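Local coordinates for protein beta-n-acetylhexosaminidase (Streptococcus pneumoniae, PDB 4AZI) that probably removes terminal beta-linked N-acetylhexosamine residues from glycans as a family 20 glycoside hydrolase, at residues Y249-Q263 and Q308-P320. The protein carries 2 engineered substitutions. Numbering follows the deposited sequence. Where two conformers were deposited one is given.
Sequences YWSKGWWGYNLASPQ and QLASTKYPEVDLP. With OAN (O-(2-acetamido-2-deoxy D-glucopyranosylidene) amino-N-phenylcarbamate), chain C.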
loop_
_atom_site.group_PDB
_atom_site.type_symbol
_atom_site.label_atom_id
_atom_site.label_comp_id
_atom_site.label_asym_id
_atom_site.label_seq_id
_atom_site.Cartn_x
_atom_site.Cartn_y
_atom_site.Cartn_z
ATOM N N TYR A 249 6.279 8.340 1.628
ATOM C CA TYR A 249 7.491 8.970 1.084
ATOM C C TYR A 249 8.534 7.945 0.679
ATOM O O TYR A 249 9.074 7.227 1.521
ATOM C CB TYR A 249 8.114 10.002 2.056
ATOM C CG TYR A 249 8.995 10.997 1.320
ATOM C CD1 TYR A 249 10.280 10.640 0.885
ATOM C CD2 TYR A 249 8.534 12.280 1.017
ATOM C CE1 TYR A 249 11.080 11.538 0.184
ATOM C CE2 TYR A 249 9.327 13.178 0.312
ATOM C CZ TYR A 249 10.599 12.795 -0.108
ATOM O OH TYR A 249 11.397 13.682 -0.803
ATOM N N TRP A 250 8.831 7.896 -0.618
ATOM C CA TRP A 250 9.722 6.874 -1.149
ATOM C C TRP A 250 11.011 7.416 -1.731
ATOM O O TRP A 250 12.012 6.716 -1.744
ATOM C CB TRP A 250 8.979 6.011 -2.160
ATOM C CG TRP A 250 8.627 6.763 -3.403
ATOM C CD1 TRP A 250 7.545 7.618 -3.601
ATOM C CD2 TRP A 250 9.379 6.798 -4.650
ATOM N NE1 TRP A 250 7.573 8.148 -4.861
ATOM C CE2 TRP A 250 8.647 7.700 -5.545
ATOM C CE3 TRP A 250 10.537 6.191 -5.106
ATOM C CZ2 TRP A 250 9.073 7.959 -6.834
ATOM C CZ3 TRP A 250 10.962 6.462 -6.408
ATOM C CH2 TRP A 250 10.248 7.329 -7.251
ATOM N N SER A 251 10.991 8.653 -2.228
ATOM C CA SER A 251 12.175 9.282 -2.859
ATOM C C SER A 251 11.971 10.789 -3.072
ATOM O O SER A 251 10.835 11.263 -3.188
ATOM C CB SER A 251 12.526 8.573 -4.186
ATOM O OG SER A 251 13.488 9.264 -4.964
ATOM N N LYS A 252 13.075 11.534 -3.099
ATOM C CA LYS A 252 13.033 12.961 -3.414
ATOM C C LYS A 252 13.253 13.166 -4.918
ATOM O O LYS A 252 13.247 14.289 -5.425
ATOM C CB LYS A 252 14.064 13.733 -2.590
ATOM C CG LYS A 252 13.967 15.248 -2.726
ATOM C CD LYS A 252 14.889 15.981 -1.762
ATOM C CE LYS A 252 16.315 16.161 -2.285
ATOM N NZ LYS A 252 16.444 17.162 -3.396
ATOM N N GLY A 253 13.446 12.063 -5.618
ATOM C CA GLY A 253 13.458 12.090 -7.057
ATOM C C GLY A 253 14.833 11.963 -7.661
ATOM O O GLY A 253 15.844 11.824 -6.979
ATOM N N TRP A 254 14.837 12.064 -8.974
ATOM C CA TRP A 254 15.968 11.748 -9.808
ATOM C C TRP A 254 16.232 13.011 -10.589
ATOM O O TRP A 254 15.442 13.955 -10.495
ATOM C CB TRP A 254 15.533 10.576 -10.678
ATOM C CG TRP A 254 16.570 9.978 -11.586
ATOM C CD1 TRP A 254 16.454 9.754 -12.956
ATOM C CD2 TRP A 254 17.911 9.490 -11.229
ATOM N NE1 TRP A 254 17.595 9.180 -13.458
ATOM C CE2 TRP A 254 18.510 8.994 -12.478
ATOM C CE3 TRP A 254 18.651 9.413 -10.047
ATOM C CZ2 TRP A 254 19.792 8.456 -12.519
ATOM C CZ3 TRP A 254 19.945 8.872 -10.104
ATOM C CH2 TRP A 254 20.498 8.405 -11.313
ATOM N N TRP A 255 17.346 13.059 -11.329
ATOM C CA TRP A 255 17.686 14.209 -12.177
ATOM C C TRP A 255 16.463 14.814 -12.805
ATOM O O TRP A 255 15.795 14.147 -13.598
ATOM C CB TRP A 255 18.613 13.763 -13.299
ATOM C CG TRP A 255 19.919 13.179 -12.836
ATOM C CD1 TRP A 255 20.174 11.872 -12.449
ATOM C CD2 TRP A 255 21.209 13.870 -12.725
ATOM N NE1 TRP A 255 21.492 11.712 -12.101
ATOM C CE2 TRP A 255 22.167 12.873 -12.247
ATOM C CE3 TRP A 255 21.645 15.165 -12.960
ATOM C CZ2 TRP A 255 23.494 13.183 -12.026
ATOM C CZ3 TRP A 255 22.983 15.465 -12.727
ATOM C CH2 TRP A 255 23.886 14.496 -12.272
ATOM N N GLY A 256 16.136 16.062 -12.456
ATOM C CA GLY A 256 14.981 16.730 -13.082
ATOM C C GLY A 256 13.606 16.150 -12.749
ATOM O O GLY A 256 12.619 16.412 -13.444
ATOM N N TYR A 257 13.541 15.318 -11.719
ATOM C CA TYR A 257 12.267 14.896 -11.153
ATOM C C TYR A 257 12.324 15.497 -9.758
ATOM O O TYR A 257 12.680 14.823 -8.792
ATOM C CB TYR A 257 12.160 13.366 -11.138
ATOM C CG TYR A 257 10.766 12.800 -10.912
ATOM C CD1 TYR A 257 9.754 12.969 -11.858
ATOM C CD2 TYR A 257 10.473 12.055 -9.766
ATOM C CE1 TYR A 257 8.490 12.429 -11.657
ATOM C CE2 TYR A 257 9.209 11.515 -9.561
ATOM C CZ TYR A 257 8.225 11.709 -10.506
ATOM O OH TYR A 257 6.976 11.176 -10.300
ATOM N N ASN A 258 12.024 16.796 -9.691
ATOM C CA ASN A 258 12.359 17.658 -8.549
ATOM C C ASN A 258 11.349 17.659 -7.398
ATOM O O ASN A 258 10.751 18.691 -7.078
ATOM C CB ASN A 258 12.585 19.100 -9.018
ATOM C CG ASN A 258 13.764 19.236 -9.962
ATOM O OD1 ASN A 258 13.776 20.114 -10.818
ATOM N ND2 ASN A 258 14.765 18.378 -9.803
ATOM N N LEU A 259 11.202 16.511 -6.751
ATOM C CA LEU A 259 10.180 16.353 -5.716
ATOM C C LEU A 259 10.448 17.216 -4.488
ATOM O O LEU A 259 11.582 17.645 -4.254
ATOM C CB LEU A 259 10.033 14.874 -5.338
ATOM C CG LEU A 259 10.040 13.930 -6.542
ATOM C CD1 LEU A 259 9.871 12.470 -6.117
ATOM C CD2 LEU A 259 8.970 14.362 -7.546
ATOM N N ALA A 260 9.394 17.502 -3.731
ATOM C CA ALA A 260 9.535 18.162 -2.442
ATOM C C ALA A 260 10.409 17.313 -1.527
ATOM O O ALA A 260 10.399 16.082 -1.604
ATOM C CB ALA A 260 8.174 18.411 -1.801
ATOM N N SER A 261 11.193 17.974 -0.688
ATOM C CA SER A 261 11.994 17.265 0.290
ATOM C C SER A 261 11.091 16.843 1.442
ATOM O O SER A 261 10.030 17.452 1.650
ATOM C CB SER A 261 13.120 18.157 0.802
ATOM O OG SER A 261 12.596 19.244 1.537
ATOM N N PRO A 262 11.502 15.806 2.193
ATOM C CA PRO A 262 10.766 15.447 3.405
ATOM C C PRO A 262 10.789 16.595 4.410
ATOM O O PRO A 262 9.786 16.819 5.095
ATOM C CB PRO A 262 11.530 14.232 3.956
ATOM C CG PRO A 262 12.395 13.764 2.852
ATOM C CD PRO A 262 12.678 14.943 1.983
ATOM N N GLN A 263 11.917 17.311 4.488
ATOM C CA GLN A 263 12.016 18.515 5.329
ATOM C C GLN A 263 10.910 19.517 4.972
ATOM O O GLN A 263 10.195 20.012 5.855
ATOM C CB GLN A 263 13.381 19.206 5.183
ATOM C CG GLN A 263 14.576 18.452 5.750
ATOM C CD GLN A 263 15.389 17.739 4.676
ATOM O OE1 GLN A 263 14.840 17.231 3.702
ATOM N NE2 GLN A 263 16.706 17.716 4.848
ATOM N N GLN A 308 14.782 6.291 8.724
ATOM C CA GLN A 308 15.413 7.202 7.761
ATOM C C GLN A 308 14.565 7.459 6.515
ATOM O O GLN A 308 14.324 6.559 5.731
ATOM C CB GLN A 308 16.808 6.722 7.384
ATOM C CG GLN A 308 17.500 7.618 6.381
ATOM C CD GLN A 308 18.983 7.348 6.304
ATOM O OE1 GLN A 308 19.715 7.560 7.272
ATOM N NE2 GLN A 308 19.440 6.889 5.141
ATOM N N LEU A 309 14.112 8.697 6.338
ATOM C CA LEU A 309 13.378 9.057 5.126
ATOM C C LEU A 309 14.363 9.217 3.970
ATOM O O LEU A 309 15.508 9.627 4.180
ATOM C CB LEU A 309 12.546 10.326 5.337
ATOM C CG LEU A 309 11.335 10.145 6.265
ATOM C CD1 LEU A 309 10.956 11.451 6.932
ATOM C CD2 LEU A 309 10.145 9.565 5.520
ATOM N N ALA A 310 13.925 8.862 2.764
ATOM C CA ALA A 310 14.773 8.959 1.569
ATOM C C ALA A 310 15.281 10.381 1.382
ATOM O O ALA A 310 14.544 11.331 1.618
ATOM C CB ALA A 310 14.007 8.499 0.336
ATOM N N SER A 311 16.536 10.503 0.940
ATOM C CA SER A 311 17.245 11.794 0.783
ATOM C C SER A 311 17.680 12.470 2.093
ATOM O O SER A 311 18.134 13.622 2.086
ATOM C CB SER A 311 16.462 12.784 -0.106
ATOM O OG SER A 311 15.423 13.444 0.608
ATOM N N THR A 312 17.547 11.761 3.217
ATOM C CA THR A 312 17.979 12.293 4.510
ATOM C C THR A 312 18.902 11.329 5.239
ATOM O O THR A 312 18.849 10.109 5.032
ATOM C CB THR A 312 16.800 12.632 5.460
ATOM O OG1 THR A 312 16.131 11.424 5.853
ATOM C CG2 THR A 312 15.814 13.599 4.811
ATOM N N LYS A 313 19.741 11.895 6.104
ATOM C CA LYS A 313 20.682 11.127 6.909
ATOM C C LYS A 313 20.205 11.115 8.366
ATOM O O LYS A 313 20.229 12.148 9.050
ATOM C CB LYS A 313 22.086 11.729 6.787
ATOM C CG LYS A 313 23.173 11.020 7.577
ATOM C CD LYS A 313 24.526 11.680 7.329
ATOM C CE LYS A 313 25.620 11.093 8.206
ATOM N NZ LYS A 313 25.719 9.622 8.005
ATOM N N TYR A 314 19.749 9.947 8.813
ATOM C CA TYR A 314 19.237 9.761 10.167
ATOM C C TYR A 314 20.390 9.365 11.097
ATOM O O TYR A 314 21.218 8.537 10.714
ATOM C CB TYR A 314 18.154 8.677 10.163
ATOM C CG TYR A 314 17.494 8.433 11.502
ATOM C CD1 TYR A 314 16.405 9.199 11.914
ATOM C CD2 TYR A 314 17.950 7.419 12.355
ATOM C CE1 TYR A 314 15.799 8.983 13.148
ATOM C CE2 TYR A 314 17.342 7.184 13.585
ATOM C CZ TYR A 314 16.268 7.966 13.973
ATOM O OH TYR A 314 15.666 7.741 15.193
ATOM N N PRO A 315 20.436 9.922 12.327
ATOM C CA PRO A 315 19.468 10.798 12.980
ATOM C C PRO A 315 19.709 12.302 12.837
ATOM O O PRO A 315 18.962 13.070 13.428
ATOM C CB PRO A 315 19.603 10.404 14.454
ATOM C CG PRO A 315 21.041 10.012 14.596
ATOM C CD PRO A 315 21.550 9.590 13.238
ATOM N N GLU A 316 20.723 12.719 12.077
ATOM C CA GLU A 316 20.971 14.155 11.831
ATOM C C GLU A 316 19.700 14.892 11.395
ATOM O O GLU A 316 19.423 16.002 11.853
ATOM C CB GLU A 316 22.093 14.363 10.802
ATOM C CG GLU A 316 22.364 15.825 10.436
ATOM C CD GLU A 316 22.904 16.661 11.591
ATOM O OE1 GLU A 316 23.675 16.137 12.424
ATOM O OE2 GLU A 316 22.565 17.863 11.669
ATOM N N VAL A 317 18.953 14.266 10.490
ATOM C CA VAL A 317 17.593 14.676 10.155
ATOM C C VAL A 317 16.697 13.636 10.821
ATOM O O VAL A 317 16.855 12.418 10.598
ATOM C CB VAL A 317 17.353 14.712 8.625
ATOM C CG1 VAL A 317 15.878 14.909 8.306
ATOM C CG2 VAL A 317 18.184 15.810 7.971
ATOM N N ASP A 318 15.791 14.114 11.670
ATOM C CA ASP A 318 14.901 13.245 12.426
ATOM C C ASP A 318 13.495 13.822 12.330
ATOM O O ASP A 318 13.151 14.791 13.013
ATOM C CB ASP A 318 15.378 13.100 13.887
ATOM C CG ASP A 318 14.518 12.124 14.703
ATOM O OD1 ASP A 318 13.497 11.622 14.180
ATOM O OD2 ASP A 318 14.860 11.860 15.877
ATOM N N LEU A 319 12.707 13.219 11.448
ATOM C CA LEU A 319 11.361 13.665 11.138
ATOM C C LEU A 319 10.330 12.621 11.562
ATOM O O LEU A 319 10.548 11.423 11.362
ATOM C CB LEU A 319 11.237 13.964 9.636
ATOM C CG LEU A 319 12.119 15.081 9.056
ATOM C CD1 LEU A 319 12.149 15.041 7.536
ATOM C CD2 LEU A 319 11.646 16.449 9.533
ATOM N N PRO A 320 9.202 13.066 12.145
ATOM C CA PRO A 320 8.157 12.143 12.591
ATOM C C PRO A 320 7.612 11.257 11.480
ATOM O O PRO A 320 7.176 11.735 10.430
ATOM C CB PRO A 320 7.069 13.080 13.132
ATOM C CG PRO A 320 7.839 14.264 13.616
ATOM C CD PRO A 320 8.937 14.446 12.605
HETATM C CAH OAN C . 5.674 5.136 -5.849
HETATM C CAG OAN C . 6.549 4.169 -6.661
HETATM O OAN OAN C . 7.423 3.518 -6.107
HETATM N NAI OAN C . 6.287 4.118 -7.968
HETATM C CAB OAN C . 6.990 3.252 -8.938
HETATM C CAC OAN C . 6.373 1.852 -8.918
HETATM O OAJ OAN C . 5.201 1.840 -9.744
HETATM C CAD OAN C . 7.362 0.807 -9.413
HETATM O OAK OAN C . 6.702 -0.451 -9.388
HETATM C CAE OAN C . 8.577 0.771 -8.474
HETATM C CAF OAN C . 9.679 -0.210 -8.886
HETATM O OAM OAN C . 10.268 0.196 -10.126
HETATM O OAL OAN C . 9.189 2.077 -8.295
HETATM C CAA OAN C . 8.511 3.201 -8.680
HETATM N NAY OAN C . 9.223 4.300 -8.820
HETATM O OAQ OAN C . 10.560 4.181 -8.581
HETATM C CAP OAN C . 11.342 5.025 -9.317
HETATM O OAR OAN C . 12.559 5.050 -9.128
HETATM N NAO OAN C . 10.716 5.788 -10.228
HETATM C CAS OAN C . 11.303 6.704 -11.013
HETATM C CAT OAN C . 10.758 7.987 -11.041
HETATM C CAU OAN C . 11.322 8.979 -11.842
HETATM C CAV OAN C . 12.442 8.692 -12.621
HETATM C CAW OAN C . 12.995 7.404 -12.602
HETATM C CAX OAN C . 12.427 6.409 -11.802
HETATM O O HOH W 1 11.541 7.534 2.600
HETATM O O HOH W 2 18.750 15.897 3.458
HETATM O O HOH W 3 16.191 15.891 1.303
#
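In the (beta/alpha)8 barrel of this family 20 hydrolase, the loop leaving strand 246-249 meets the loop entering strand 321-329, with Pro262, the first residue of helix 262-267, wedged between Tyr249, Leu309, Ala310 and Leu319. Pro262 CG sits over one face of the Tyr249 ring, offset toward the rim, and its CB packs on Leu319 CD1 (3.7 Å) and Leu309 CD1. The other branch of Leu309, CD2, rests against CB of Tyr249. With CG anti to the backbone N (chi1 -158°), the Tyr249 ring reaches across the loop, and its hydroxyl donates to Ala260 O at 2.7 Å, in the carbonyl plane, tying both ends of the excursion together. The tip of the type II turn Leu309-Thr312 meets residues just past the strand: Ala310 CB lies 3.4 Å from Trp250 O, and Ser311 packs alongside the aliphatic chain of Lys252. That turn is tightened by Thr312, whose N and OG1 reach Leu309 O from the same face of its plane.

No direct hydrogen bond joins the two loops; water does the bridging. One water donates to Tyr249 O and accepts from Ala310 N, 2.7 Å from each. Two more link Gln263 to Ser311: NE2 to the backbone O, and OE1 to OG. Bent at chi2 (101°), Gln263 also brings NE2 to 3.9 Å from Val317 CG2. On the barrel's active-site side, Trp250 lays one ring face against the inhibitor's acetamido methyl, CAH, while Asp229 is hydrogen-bonded to Trp250 NE1 and to Tyr257 OH.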